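PilX (Neisseria meningitidis, PDB 2OPD) is a minor pilin of the meningococcal type IV pilus, probably exposed along the fibre, where it is thought to promote aggregation of bacteria and their adhesion to host cells. Local coordinates at residues K6-Q11 with P53-K58; N21-F26 with S40-F45; D33-I38 with N67-R72; E57-S62 with G78-G83. All blocks are in the same frame, centred on the assembly; numbering follows the deposited sequence.

Contact 1: K6-Q11 with P53-K58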
loop_
_atom_site.group_PDB
_atom_site.type_symbol
_atom_site.label_atom_id
_atom_site.label_comp_id
_atom_site.label_asym_id
_atom_site.label_seq_id
_atom_site.Cartn_x
_atom_site.Cartn_y
_atom_site.Cartn_z
ATOM N N LYS A 6 13.472 -9.633 3.635
ATOM C CA LYS A 6 12.185 -10.313 3.551
ATOM C C LYS A 6 11.474 -10.090 4.861
ATOM O O LYS A 6 10.263 -9.876 4.879
ATOM C CB LYS A 6 12.332 -11.828 3.361
ATOM C CG LYS A 6 12.418 -12.354 1.932
ATOM C CD LYS A 6 13.034 -13.771 1.969
ATOM C CE LYS A 6 13.107 -14.474 0.599
ATOM N NZ LYS A 6 13.595 -15.914 0.693
ATOM N N GLY A 7 12.224 -10.164 5.957
ATOM C CA GLY A 7 11.682 -9.910 7.290
ATOM C C GLY A 7 10.952 -8.576 7.334
ATOM O O GLY A 7 9.832 -8.481 7.850
ATOM N N TYR A 8 11.573 -7.553 6.754
ATOM C CA TYR A 8 11.036 -6.219 6.755
ATOM C C TYR A 8 9.861 -6.099 5.796
ATOM O O TYR A 8 8.892 -5.409 6.106
ATOM C CB TYR A 8 12.101 -5.201 6.351
ATOM C CG TYR A 8 13.032 -4.768 7.450
ATOM C CD1 TYR A 8 13.692 -5.697 8.240
ATOM C CD2 TYR A 8 13.291 -3.421 7.672
ATOM C CE1 TYR A 8 14.580 -5.301 9.241
ATOM C CE2 TYR A 8 14.177 -3.008 8.672
ATOM C CZ TYR A 8 14.816 -3.960 9.449
ATOM O OH TYR A 8 15.687 -3.571 10.444
ATOM N N GLN A 9 9.962 -6.747 4.632
ATOM C CA GLN A 9 8.887 -6.676 3.629
ATOM C C GLN A 9 7.620 -7.225 4.257
ATOM O O GLN A 9 6.547 -6.701 4.034
ATOM C CB GLN A 9 9.230 -7.440 2.346
ATOM C CG GLN A 9 8.056 -7.646 1.410
ATOM C CD GLN A 9 8.276 -8.760 0.418
ATOM O OE1 GLN A 9 8.670 -9.852 0.788
ATOM N NE2 GLN A 9 7.985 -8.505 -0.844
ATOM N N SER A 10 7.771 -8.234 5.107
ATOM C CA SER A 10 6.630 -8.863 5.805
ATOM C C SER A 10 6.071 -8.024 6.964
ATOM O O SER A 10 4.880 -8.019 7.207
ATOM C CB SER A 10 7.065 -10.250 6.321
ATOM O OG SER A 10 5.994 -10.952 6.885
ATOM N N GLN A 11 6.935 -7.324 7.696
ATOM C CA GLN A 11 6.431 -6.339 8.684
ATOM C C GLN A 11 5.758 -5.153 7.998
ATOM O O GLN A 11 4.882 -4.527 8.556
ATOM C CB GLN A 11 7.533 -5.817 9.621
ATOM C CG GLN A 11 8.157 -6.845 10.549
ATOM C CD GLN A 11 9.095 -6.183 11.570
ATOM O OE1 GLN A 11 10.323 -6.275 11.465
ATOM N NE2 GLN A 11 8.507 -5.500 12.558
ATOM N N PRO A 53 8.613 2.949 14.056
ATOM C CA PRO A 53 9.818 3.707 13.685
ATOM C C PRO A 53 10.796 2.979 12.760
ATOM O O PRO A 53 11.396 3.612 11.895
ATOM C CB PRO A 53 10.468 4.020 15.038
ATOM C CG PRO A 53 9.323 4.092 16.002
ATOM C CD PRO A 53 8.227 3.183 15.471
ATOM N N LYS A 54 10.964 1.668 12.916
ATOM C CA LYS A 54 11.966 0.992 12.092
ATOM C C LYS A 54 11.434 0.509 10.716
ATOM O O LYS A 54 12.141 -0.115 9.953
ATOM C CB LYS A 54 12.647 -0.122 12.887
ATOM C CG LYS A 54 11.912 -1.458 12.896
ATOM C CD LYS A 54 12.350 -2.323 14.091
ATOM C CE LYS A 54 13.838 -2.118 14.433
ATOM N NZ LYS A 54 14.349 -2.980 15.580
ATOM N N ILE A 55 10.180 0.818 10.407
ATOM C CA ILE A 55 9.582 0.452 9.135
ATOM C C ILE A 55 9.430 1.784 8.443
ATOM O O ILE A 55 9.741 1.932 7.268
ATOM C CB ILE A 55 8.185 -0.247 9.316
ATOM C CG1 ILE A 55 8.343 -1.589 10.032
ATOM C CG2 ILE A 55 7.526 -0.479 7.994
ATOM C CD1 ILE A 55 9.431 -2.430 9.450
ATOM N N ALA A 56 9.028 2.772 9.219
ATOM C CA ALA A 56 8.934 4.142 8.711
ATOM C C ALA A 56 10.235 4.644 8.094
ATOM O O ALA A 56 10.181 5.358 7.096
ATOM C CB ALA A 56 8.413 5.126 9.798
ATOM N N GLU A 57 11.393 4.290 8.647
ATOM C CA GLU A 57 12.654 4.753 8.026
ATOM C C GLU A 57 12.895 4.095 6.693
ATOM O O GLU A 57 13.735 4.552 5.932
ATOM C CB GLU A 57 13.896 4.444 8.851
ATOM C CG GLU A 57 14.045 5.165 10.172
ATOM C CD GLU A 57 15.116 4.507 11.035
ATOM O OE1 GLU A 57 15.996 5.233 11.552
ATOM O OE2 GLU A 57 15.081 3.265 11.172
ATOM N N LYS A 58 12.208 2.991 6.440
ATOM C CA LYS A 58 12.563 2.146 5.317
ATOM C C LYS A 58 11.614 2.250 4.124
ATOM O O LYS A 58 12.040 2.144 2.990
ATOM C CB LYS A 58 12.659 0.690 5.761
ATOM C CG LYS A 58 13.690 0.469 6.838
ATOM C CD LYS A 58 14.561 -0.745 6.558
ATOM C CE LYS A 58 16.019 -0.538 7.065
ATOM N NZ LYS A 58 17.071 -1.217 6.201
#

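Contact 2: N21-F26 with S40-F45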
loop_
_atom_site.group_PDB
_atom_site.type_symbol
_atom_site.label_atom_id
_atom_site.label_comp_id
_atom_site.label_asym_id
_atom_site.label_seq_id
_atom_site.Cartn_x
_atom_site.Cartn_y
_atom_site.Cartn_z
ATOM N N ASN A 21 -7.313 -1.376 7.377
ATOM C CA ASN A 21 -8.365 -1.374 8.423
ATOM C C ASN A 21 -8.840 -0.021 8.911
ATOM O O ASN A 21 -10.013 0.137 9.196
ATOM C CB ASN A 21 -7.947 -2.183 9.658
ATOM C CG ASN A 21 -7.876 -3.654 9.379
ATOM O OD1 ASN A 21 -8.537 -4.155 8.484
ATOM N ND2 ASN A 21 -7.088 -4.357 10.151
ATOM N N ILE A 22 -7.933 0.930 9.081
ATOM C CA ILE A 22 -8.345 2.280 9.441
ATOM C C ILE A 22 -9.048 2.948 8.250
ATOM O O ILE A 22 -10.085 3.574 8.423
ATOM C CB ILE A 22 -7.145 3.132 9.951
ATOM C CG1 ILE A 22 -6.488 2.472 11.183
ATOM C CG2 ILE A 22 -7.584 4.529 10.342
ATOM C CD1 ILE A 22 -5.150 3.133 11.597
ATOM N N SER A 23 -8.496 2.783 7.038
ATOM C CA SER A 23 -9.154 3.301 5.830
ATOM C C SER A 23 -10.602 2.797 5.663
ATOM O O SER A 23 -11.494 3.588 5.379
ATOM C CB SER A 23 -8.351 2.984 4.583
ATOM O OG SER A 23 -7.068 3.558 4.638
ATOM N N LYS A 24 -10.842 1.507 5.873
ATOM C CA LYS A 24 -12.193 1.009 5.907
ATOM C C LYS A 24 -13.073 1.922 6.795
ATOM O O LYS A 24 -14.151 2.375 6.365
ATOM C CB LYS A 24 -12.247 -0.398 6.484
ATOM C CG LYS A 24 -11.495 -1.531 5.765
ATOM C CD LYS A 24 -11.857 -2.800 6.541
ATOM C CE LYS A 24 -10.861 -3.957 6.370
ATOM N NZ LYS A 24 -10.745 -4.305 4.957
ATOM N N GLN A 25 -12.656 2.170 8.046
ATOM C CA GLN A 25 -13.436 3.040 8.913
ATOM C C GLN A 25 -13.663 4.423 8.305
ATOM O O GLN A 25 -14.750 4.975 8.467
ATOM C CB GLN A 25 -12.767 3.185 10.280
ATOM C CG GLN A 25 -12.721 1.897 11.070
ATOM C CD GLN A 25 -14.118 1.365 11.342
ATOM O OE1 GLN A 25 -15.075 2.145 11.636
ATOM N NE2 GLN A 25 -14.261 0.035 11.249
ATOM N N PHE A 26 -12.683 5.009 7.627
ATOM C CA PHE A 26 -12.930 6.309 6.957
ATOM C C PHE A 26 -14.160 6.209 6.060
ATOM O O PHE A 26 -15.007 7.089 6.030
ATOM C CB PHE A 26 -11.704 6.848 6.139
ATOM C CG PHE A 26 -10.667 7.585 6.996
ATOM C CD1 PHE A 26 -10.862 8.928 7.359
ATOM C CD2 PHE A 26 -9.529 6.933 7.447
ATOM C CE1 PHE A 26 -9.947 9.600 8.147
ATOM C CE2 PHE A 26 -8.584 7.598 8.262
ATOM C CZ PHE A 26 -8.789 8.933 8.610
ATOM N N SER A 40 -9.299 12.736 -1.317
ATOM C CA SER A 40 -8.334 13.542 -0.582
ATOM C C SER A 40 -8.213 13.161 0.901
ATOM O O SER A 40 -7.102 13.144 1.442
ATOM C CB SER A 40 -8.509 15.052 -0.799
ATOM O OG SER A 40 -9.563 15.582 -0.028
ATOM N N LYS A 41 -9.332 12.831 1.554
ATOM C CA LYS A 41 -9.268 12.383 2.953
ATOM C C LYS A 41 -8.395 11.135 3.129
ATOM O O LYS A 41 -7.600 11.059 4.080
ATOM C CB LYS A 41 -10.651 12.124 3.531
ATOM C CG LYS A 41 -11.419 13.404 3.911
ATOM C CD LYS A 41 -12.767 13.086 4.496
ATOM C CE LYS A 41 -13.398 14.292 5.156
ATOM N NZ LYS A 41 -14.805 14.026 5.534
ATOM N N LEU A 42 -8.529 10.169 2.215
ATOM C CA LEU A 42 -7.704 8.970 2.262
ATOM C C LEU A 42 -6.220 9.260 2.002
ATOM O O LEU A 42 -5.342 8.638 2.594
ATOM C CB LEU A 42 -8.200 7.935 1.245
ATOM C CG LEU A 42 -9.446 7.116 1.556
ATOM C CD1 LEU A 42 -9.867 6.285 0.321
ATOM C CD2 LEU A 42 -9.260 6.233 2.771
ATOM N N GLU A 43 -5.961 10.183 1.075
ATOM C CA GLU A 43 -4.604 10.587 0.702
ATOM C C GLU A 43 -3.922 11.275 1.856
ATOM O O GLU A 43 -2.779 10.997 2.151
ATOM C CB GLU A 43 -4.614 11.523 -0.521
ATOM C CG GLU A 43 -4.611 10.829 -1.895
ATOM C CD GLU A 43 -4.947 11.791 -3.040
ATOM O OE1 GLU A 43 -5.165 13.002 -2.779
ATOM O OE2 GLU A 43 -4.994 11.342 -4.207
ATOM N N ARG A 44 -4.623 12.175 2.520
ATOM C CA ARG A 44 -4.071 12.779 3.725
ATOM C C ARG A 44 -3.803 11.717 4.795
ATOM O O ARG A 44 -2.699 11.655 5.326
ATOM C CB ARG A 44 -4.961 13.900 4.252
ATOM C CG ARG A 44 -4.571 14.401 5.639
ATOM C CD ARG A 44 -5.294 15.705 6.005
ATOM N NE ARG A 44 -6.660 15.757 5.467
ATOM C CZ ARG A 44 -6.967 16.284 4.286
ATOM N NH1 ARG A 44 -5.979 16.784 3.529
ATOM N NH2 ARG A 44 -8.239 16.304 3.854
ATOM N N PHE A 45 -4.782 10.870 5.098
ATOM C CA PHE A 45 -4.608 9.852 6.140
ATOM C C PHE A 45 -3.415 8.952 5.836
ATOM O O PHE A 45 -2.547 8.784 6.672
ATOM C CB PHE A 45 -5.854 8.977 6.364
ATOM C CG PHE A 45 -5.554 7.751 7.188
ATOM C CD1 PHE A 45 -5.417 6.498 6.583
ATOM C CD2 PHE A 45 -5.308 7.868 8.580
ATOM C CE1 PHE A 45 -5.061 5.378 7.333
ATOM C CE2 PHE A 45 -4.962 6.755 9.344
ATOM C CZ PHE A 45 -4.832 5.502 8.722
#

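Contact 3: D33-I38 with N67-R72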
loop_
_atom_site.group_PDB
_atom_site.type_symbol
_atom_site.label_atom_id
_atom_site.label_comp_id
_atom_site.label_asym_id
_atom_site.label_seq_id
_atom_site.Cartn_x
_atom_site.Cartn_y
_atom_site.Cartn_z
ATOM N N ASP A 33 -19.680 11.622 1.957
ATOM C CA ASP A 33 -18.588 12.313 1.276
ATOM C C ASP A 33 -18.591 12.097 -0.247
ATOM O O ASP A 33 -18.789 10.976 -0.743
ATOM C CB ASP A 33 -17.256 11.863 1.850
ATOM C CG ASP A 33 -16.917 12.529 3.176
ATOM O OD1 ASP A 33 -15.927 12.074 3.758
ATOM O OD2 ASP A 33 -17.589 13.494 3.639
ATOM N N ASP A 34 -18.373 13.166 -1.007
ATOM C CA ASP A 34 -18.346 12.989 -2.460
ATOM C C ASP A 34 -17.002 12.383 -2.841
ATOM O O ASP A 34 -16.117 12.281 -2.015
ATOM C CB ASP A 34 -18.731 14.263 -3.245
ATOM C CG ASP A 34 -17.775 15.422 -3.016
ATOM O OD1 ASP A 34 -18.173 16.586 -3.298
ATOM O OD2 ASP A 34 -16.641 15.167 -2.565
ATOM N N ASN A 35 -16.882 11.915 -4.071
ATOM C CA ASN A 35 -15.708 11.152 -4.475
ATOM C C ASN A 35 -14.403 11.946 -4.300
ATOM O O ASN A 35 -13.370 11.400 -3.879
ATOM C CB ASN A 35 -15.901 10.623 -5.906
ATOM C CG ASN A 35 -16.981 9.519 -5.985
ATOM O OD1 ASN A 35 -17.258 8.820 -5.007
ATOM N ND2 ASN A 35 -17.578 9.359 -7.163
ATOM N N GLN A 36 -14.473 13.240 -4.602
ATOM C CA GLN A 36 -13.355 14.167 -4.447
ATOM C C GLN A 36 -12.910 14.210 -2.995
ATOM O O GLN A 36 -11.723 14.151 -2.697
ATOM C CB GLN A 36 -13.781 15.566 -4.961
ATOM C CG GLN A 36 -12.849 16.760 -4.659
ATOM C CD GLN A 36 -13.076 17.966 -5.615
ATOM O OE1 GLN A 36 -14.217 18.342 -5.919
ATOM N NE2 GLN A 36 -11.977 18.565 -6.083
ATOM N N THR A 37 -13.875 14.282 -2.094
ATOM C CA THR A 37 -13.601 14.446 -0.680
ATOM C C THR A 37 -12.974 13.217 -0.017
ATOM O O THR A 37 -12.038 13.357 0.779
ATOM C CB THR A 37 -14.866 14.876 0.081
ATOM O OG1 THR A 37 -15.072 16.275 -0.136
ATOM C CG2 THR A 37 -14.721 14.640 1.579
ATOM N N ILE A 38 -13.453 12.022 -0.349
ATOM C CA ILE A 38 -12.953 10.840 0.294
ATOM C C ILE A 38 -11.570 10.502 -0.277
ATOM O O ILE A 38 -10.656 10.145 0.455
ATOM C CB ILE A 38 -13.991 9.663 0.259
ATOM C CG1 ILE A 38 -13.813 8.732 1.469
ATOM C CG2 ILE A 38 -13.904 8.869 -0.994
ATOM C CD1 ILE A 38 -14.082 9.410 2.844
ATOM N N ASN A 67 -9.518 3.870 -10.724
ATOM C CA ASN A 67 -10.528 4.777 -11.282
ATOM C C ASN A 67 -10.881 5.798 -10.220
ATOM O O ASN A 67 -11.469 5.430 -9.207
ATOM C CB ASN A 67 -11.787 3.996 -11.669
ATOM C CG ASN A 67 -12.960 4.905 -12.061
ATOM O OD1 ASN A 67 -12.895 6.135 -11.926
ATOM N ND2 ASN A 67 -14.043 4.294 -12.548
ATOM N N LYS A 68 -10.521 7.060 -10.420
ATOM C CA LYS A 68 -10.687 8.073 -9.368
ATOM C C LYS A 68 -12.141 8.521 -9.153
ATOM O O LYS A 68 -12.412 9.396 -8.326
ATOM C CB LYS A 68 -9.856 9.314 -9.679
ATOM C CG LYS A 68 -10.535 10.253 -10.694
ATOM C CD LYS A 68 -9.893 11.635 -10.737
ATOM C CE LYS A 68 -10.614 12.507 -11.753
ATOM N NZ LYS A 68 -9.739 13.577 -12.284
ATOM N N GLU A 69 -13.061 7.966 -9.929
ATOM C CA GLU A 69 -14.472 8.205 -9.715
ATOM C C GLU A 69 -15.086 6.964 -9.039
ATOM O O GLU A 69 -16.290 6.920 -8.811
ATOM C CB GLU A 69 -15.173 8.493 -11.047
ATOM C CG GLU A 69 -16.064 9.764 -11.056
ATOM C CD GLU A 69 -15.275 11.072 -11.238
ATOM O OE1 GLU A 69 -15.351 11.985 -10.410
ATOM O OE2 GLU A 69 -14.518 11.158 -12.326
ATOM N N LYS A 70 -14.260 5.950 -8.769
ATOM C CA LYS A 70 -14.614 4.883 -7.844
ATOM C C LYS A 70 -13.556 4.800 -6.735
ATOM O O LYS A 70 -12.940 3.769 -6.562
ATOM C CB LYS A 70 -14.697 3.526 -8.544
ATOM C CG LYS A 70 -15.854 3.381 -9.541
ATOM C CD LYS A 70 -17.168 3.343 -8.808
ATOM C CE LYS A 70 -18.362 3.317 -9.718
ATOM N NZ LYS A 70 -19.512 3.531 -8.828
ATOM N N PRO A 71 -13.359 5.885 -5.974
ATOM C CA PRO A 71 -12.232 5.904 -5.064
ATOM C C PRO A 71 -12.422 5.041 -3.797
ATOM O O PRO A 71 -11.453 4.812 -3.077
ATOM C CB PRO A 71 -12.125 7.381 -4.693
ATOM C CG PRO A 71 -13.551 7.861 -4.712
ATOM C CD PRO A 71 -14.144 7.134 -5.902
ATOM N N ARG A 72 -13.633 4.559 -3.517
ATOM C CA ARG A 72 -13.729 3.511 -2.486
ATOM C C ARG A 72 -12.968 2.230 -2.902
ATOM O O ARG A 72 -12.595 1.400 -2.070
ATOM C CB ARG A 72 -15.173 3.242 -2.035
ATOM C CG ARG A 72 -15.687 4.234 -0.946
ATOM C CD ARG A 72 -16.624 5.316 -1.499
ATOM N NE ARG A 72 -16.956 6.401 -0.559
ATOM C CZ ARG A 72 -17.581 7.523 -0.920
ATOM N NH1 ARG A 72 -17.857 8.468 -0.016
ATOM N NH2 ARG A 72 -17.946 7.703 -2.197
#

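Contact 4: E57-S62 with G78-G83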
loop_
_atom_site.group_PDB
_atom_site.type_symbol
_atom_site.label_atom_id
_atom_site.label_comp_id
_atom_site.label_asym_id
_atom_site.label_seq_id
_atom_site.Cartn_x
_atom_site.Cartn_y
_atom_site.Cartn_z
ATOM N N GLU A 57 11.393 4.290 8.647
ATOM C CA GLU A 57 12.654 4.753 8.026
ATOM C C GLU A 57 12.895 4.095 6.693
ATOM O O GLU A 57 13.735 4.552 5.932
ATOM C CB GLU A 57 13.896 4.444 8.851
ATOM C CG GLU A 57 14.045 5.165 10.172
ATOM C CD GLU A 57 15.116 4.507 11.035
ATOM O OE1 GLU A 57 15.996 5.233 11.552
ATOM O OE2 GLU A 57 15.081 3.265 11.172
ATOM N N LYS A 58 12.208 2.991 6.440
ATOM C CA LYS A 58 12.563 2.146 5.317
ATOM C C LYS A 58 11.614 2.250 4.124
ATOM O O LYS A 58 12.040 2.144 2.990
ATOM C CB LYS A 58 12.659 0.690 5.761
ATOM C CG LYS A 58 13.690 0.469 6.838
ATOM C CD LYS A 58 14.561 -0.745 6.558
ATOM C CE LYS A 58 16.019 -0.538 7.065
ATOM N NZ LYS A 58 17.071 -1.217 6.201
ATOM N N TYR A 59 10.338 2.490 4.390
ATOM C CA TYR A 59 9.346 2.285 3.388
ATOM C C TYR A 59 8.470 3.535 3.280
ATOM O O TYR A 59 8.327 4.242 4.282
ATOM C CB TYR A 59 8.548 1.055 3.794
ATOM C CG TYR A 59 9.295 -0.286 3.687
ATOM C CD1 TYR A 59 9.541 -1.046 4.806
ATOM C CD2 TYR A 59 9.699 -0.786 2.480
ATOM C CE1 TYR A 59 10.192 -2.245 4.744
ATOM C CE2 TYR A 59 10.338 -2.006 2.402
ATOM C CZ TYR A 59 10.577 -2.734 3.560
ATOM O OH TYR A 59 11.225 -3.961 3.535
ATOM N N ASN A 60 7.992 3.860 2.075
ATOM C CA ASN A 60 6.903 4.825 1.859
ATOM C C ASN A 60 5.584 4.048 1.561
ATOM O O ASN A 60 5.575 3.073 0.789
ATOM C CB ASN A 60 7.149 5.737 0.661
ATOM C CG ASN A 60 8.240 6.828 0.893
ATOM O OD1 ASN A 60 8.378 7.396 1.986
ATOM N ND2 ASN A 60 8.980 7.152 -0.183
ATOM N N VAL A 61 4.476 4.478 2.138
ATOM C CA VAL A 61 3.194 3.889 1.814
ATOM C C VAL A 61 2.310 4.917 1.162
ATOM O O VAL A 61 2.255 6.042 1.603
ATOM C CB VAL A 61 2.459 3.358 3.043
ATOM C CG1 VAL A 61 1.083 2.828 2.596
ATOM C CG2 VAL A 61 3.237 2.233 3.633
ATOM N N SER A 62 1.592 4.546 0.107
ATOM C CA SER A 62 0.769 5.573 -0.515
ATOM C C SER A 62 -0.464 4.924 -1.079
ATOM O O SER A 62 -0.435 3.744 -1.441
ATOM C CB SER A 62 1.591 6.339 -1.579
ATOM O OG SER A 62 2.073 5.447 -2.581
ATOM N N GLY A 78 3.504 -0.028 -1.061
ATOM C CA GLY A 78 4.549 0.238 -0.117
ATOM C C GLY A 78 5.875 -0.169 -0.696
ATOM O O GLY A 78 6.049 -1.352 -1.013
ATOM N N VAL A 79 6.807 0.798 -0.763
ATOM C CA VAL A 79 8.040 0.663 -1.536
ATOM C C VAL A 79 9.171 1.355 -0.830
ATOM O O VAL A 79 8.958 2.352 -0.151
ATOM C CB VAL A 79 7.941 1.306 -2.969
ATOM C CG1 VAL A 79 6.817 0.691 -3.756
ATOM C CG2 VAL A 79 7.803 2.845 -2.898
ATOM N N PRO A 80 10.398 0.846 -0.987
ATOM C CA PRO A 80 11.499 1.429 -0.194
ATOM C C PRO A 80 11.700 2.923 -0.369
ATOM O O PRO A 80 11.492 3.485 -1.467
ATOM C CB PRO A 80 12.724 0.654 -0.657
ATOM C CG PRO A 80 12.154 -0.680 -1.156
ATOM C CD PRO A 80 10.828 -0.304 -1.803
ATOM N N LYS A 81 12.080 3.570 0.722
ATOM C CA LYS A 81 12.544 4.932 0.667
ATOM C C LYS A 81 13.874 4.907 -0.054
ATOM O O LYS A 81 14.639 3.949 0.027
ATOM C CB LYS A 81 12.747 5.514 2.075
ATOM C CG LYS A 81 11.493 5.609 2.909
ATOM C CD LYS A 81 11.687 6.644 4.019
ATOM C CE LYS A 81 10.366 7.006 4.652
ATOM N NZ LYS A 81 10.465 8.161 5.576
ATOM N N THR A 82 14.180 5.982 -0.741
ATOM C CA THR A 82 15.377 5.993 -1.528
ATOM C C THR A 82 16.681 6.158 -0.701
ATOM O O THR A 82 16.686 6.727 0.382
ATOM C CB THR A 82 15.255 7.047 -2.597
ATOM O OG1 THR A 82 16.216 6.774 -3.625
ATOM C CG2 THR A 82 15.468 8.419 -1.968
ATOM N N GLY A 83 17.767 5.602 -1.225
ATOM C CA GLY A 83 19.026 5.507 -0.517
ATOM C C GLY A 83 19.181 4.344 0.456
ATOM O O GLY A 83 20.290 4.058 0.914
#

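Contact 1: K6-Q11 with P53-K58
Tyr8 and Ile55 meet where the long N-terminal helix of the type IV pilin fold is joined by the short helix 53-56, which comes just before the first strand of the sheet in the chain. Their CA atoms are 7.2 Å apart, and the space between is bridged by a few side chains on the surface of the subunit. The Tyr8 side chain illustrates how one aromatic group can serve several neighbours. Its CB sits beside the hydroxyl of Tyr59, the following strand's first residue. A chi1 of -82° sets CG anti to the carbonyl carbon and sends the ring out toward the short helix. There Tyr8 CD2 approaches Ile55 CD1 at 4.4 Å. Farther out, Tyr8 CE2 stands 3.8 Å from Lys54 O. Both neighbours come in at a slant to the ring plane. Lys58 brings its bent aliphatic chain to the CD2-CE2 side of the ring from beyond the other side of its plane, though the modelled spacing is too short to carry any weight. The amine of that lysine runs on to a hydrogen bond with the hydroxyl of Tyr86, a residue whose side chain also touches Tyr8. Ile55, itself buried, serves two turns of the long helix at once: chi2 of -48° folds its terminal methyl back, and CD1 comes to rest 3.9 Å from Gln11 CB.

Contact 2: N21-F26 with S40-F45
Helix segments 21-26 and 40-45 run nearly antiparallel, their N-to-C directions 151° apart and their axes 10.7 Å from each other at closest approach. Ser23 and Leu42 mark the near point of the backbones, with CA atoms 6.9 Å apart. The wider gap alongside is bridged by aromatic rings. Phe45 reaches across because its CG lies anti to the backbone N (chi1 166°), which carries the ring into the space between Ile22 and Phe26. Phe26 CE2 comes down over one face of that ring, near its rim, at 3.2 Å from Phe45 CG. The two planes are inclined by 47° and the centroids lie 4.8 Å apart, so the rings meet at a slant. At the far end of the same ring, Phe45 CZ packs on Ile22 CG2 at 3.3 Å, the isoleucine crossing it at about a right angle. In this minor pilin the two segments form a helical hairpin: the N-terminal helix of the type IV pilin fold turns back into helix 35-48, within the region that leads to the sheet. At the near point Ser23 CB lies 3.8 Å from Leu42 CD2, while the serine hydroxyl is hydrogen-bonded to the carbonyl of Ile19, one turn back. Tyr74 of strand 74-80 touches both Ser23 and Leu42, and the ring of Tyr49, just past the end of helix 35-48, meets that of Phe45.

Contact 3: D33-I38 with N67-R72
The first turn of helix 35-48 meets the connection of the hairpin formed by strands 59-65 and 74-80, a connection that opens with a type I turn at Asn67-Lys70. Asp34 is the N-cap of the helix, its OD2 accepting from Thr37 N at 2.9 Å. Just ahead of it, Asp33 O receives the one hydrogen bond between the two segments: Arg72 NH1 donates at 2.8 Å and 167°, with the oxygen close to the guanidinium plane. A methyl completes the seat of this flat group, Ile38 CG2 lying over the centre of one face, 3.9 Å from Arg72 CZ. The same methyl reaches Pro71 CG at 3.9 Å. Pro71 also packs against Asn35, whose CB is 3.8 Å from that CG, so the proline rests against the first turn of the helix. Asn35 OD1 stands 3.1 Å from Arg72 NH2, but the N-H points too far off for a bond; the amide and guanidinium planes are 68° apart. The carboxylate of Asp33 turns instead to a salt bridge with Lys41. Across this contact Arg72 is held by a neutral carbonyl and covered by a methyl. Asp33 OD1, 5.6 Å from Arg72 NH1, would probably add a weaker through-space attraction.

Contact 4: E57-S62 with G78-G83
Lys81 leaves its backbone with CG beside its own N (chi1 -63°) and then runs extended, while Asn60, with a similar chi1 of -73°, turns its amide toward it. The two side chains cross at about a right angle, and Lys81 CE ends 3.3 Å from Asn60 OD1. On the way the aliphatic chain skirts a row of carbonyls, with Lys81 CD lying 3.5 Å from Glu57 O. These are contacts of carbon with oxygen, not hydrogen bonds. The backbones supply the bonds, in the pattern of an antiparallel hairpin. Asn60 and Val79 form a hydrogen-bonded pair: Asn60 N donates to Val79 O at 2.9 Å, and Val79 N returns the bond to Asn60 O at 3.0 Å. Just beyond the end of the strand, Lys81 N donates to Lys58 O at 2.7 Å. Pro80, lacking an N-H, falls in the non-hydrogen-bonded pair with Tyr59, where no N-H is called for by strand 59-65. The Tyr59 ring turns its edge to it, Tyr59 CD2 standing 3.9 Å from Pro80 N. At the other non-hydrogen-bonded pair, Gly78 faces Val61 with nothing but a backbone, and Gly78 CA approaches Asn60 O at 3.1 Å in a CA-H...O contact. Strand 59-65 is the outermost strand on this side of the sheet. Tyr59 and Val61 lean on helix 4-29 through Tyr8, Leu12 and Ile19, whereas Val79 packs on Ala104 and Ala107 of helix 104-109, and strand 89-93 continues the sheet beyond strand 74-80.

How the contacts relate
The four contacts form two clusters at opposite ends of the subunit. Contacts 1 and 4, with centres 9 Å apart, share Glu57 and Lys58 and touch, with Ala56 O 3.0 Å from Lys81 CE. Contacts 2 and 3, 11 Å between centres, both draw on helix 35-48 and are tied by a salt bridge from Lys41 NZ to Asp33 OD1 at 2.9 Å. Contacts 1 and 3 are about 30 Å apart, centre to centre. Helix 4-29 links the clusters by serving contacts 1 and 2, whose centres are about 21 Å apart, and the hairpin of strands 59-65 and 74-80 does so again, from its open end in contact 4 to its connecting turn in contact 3.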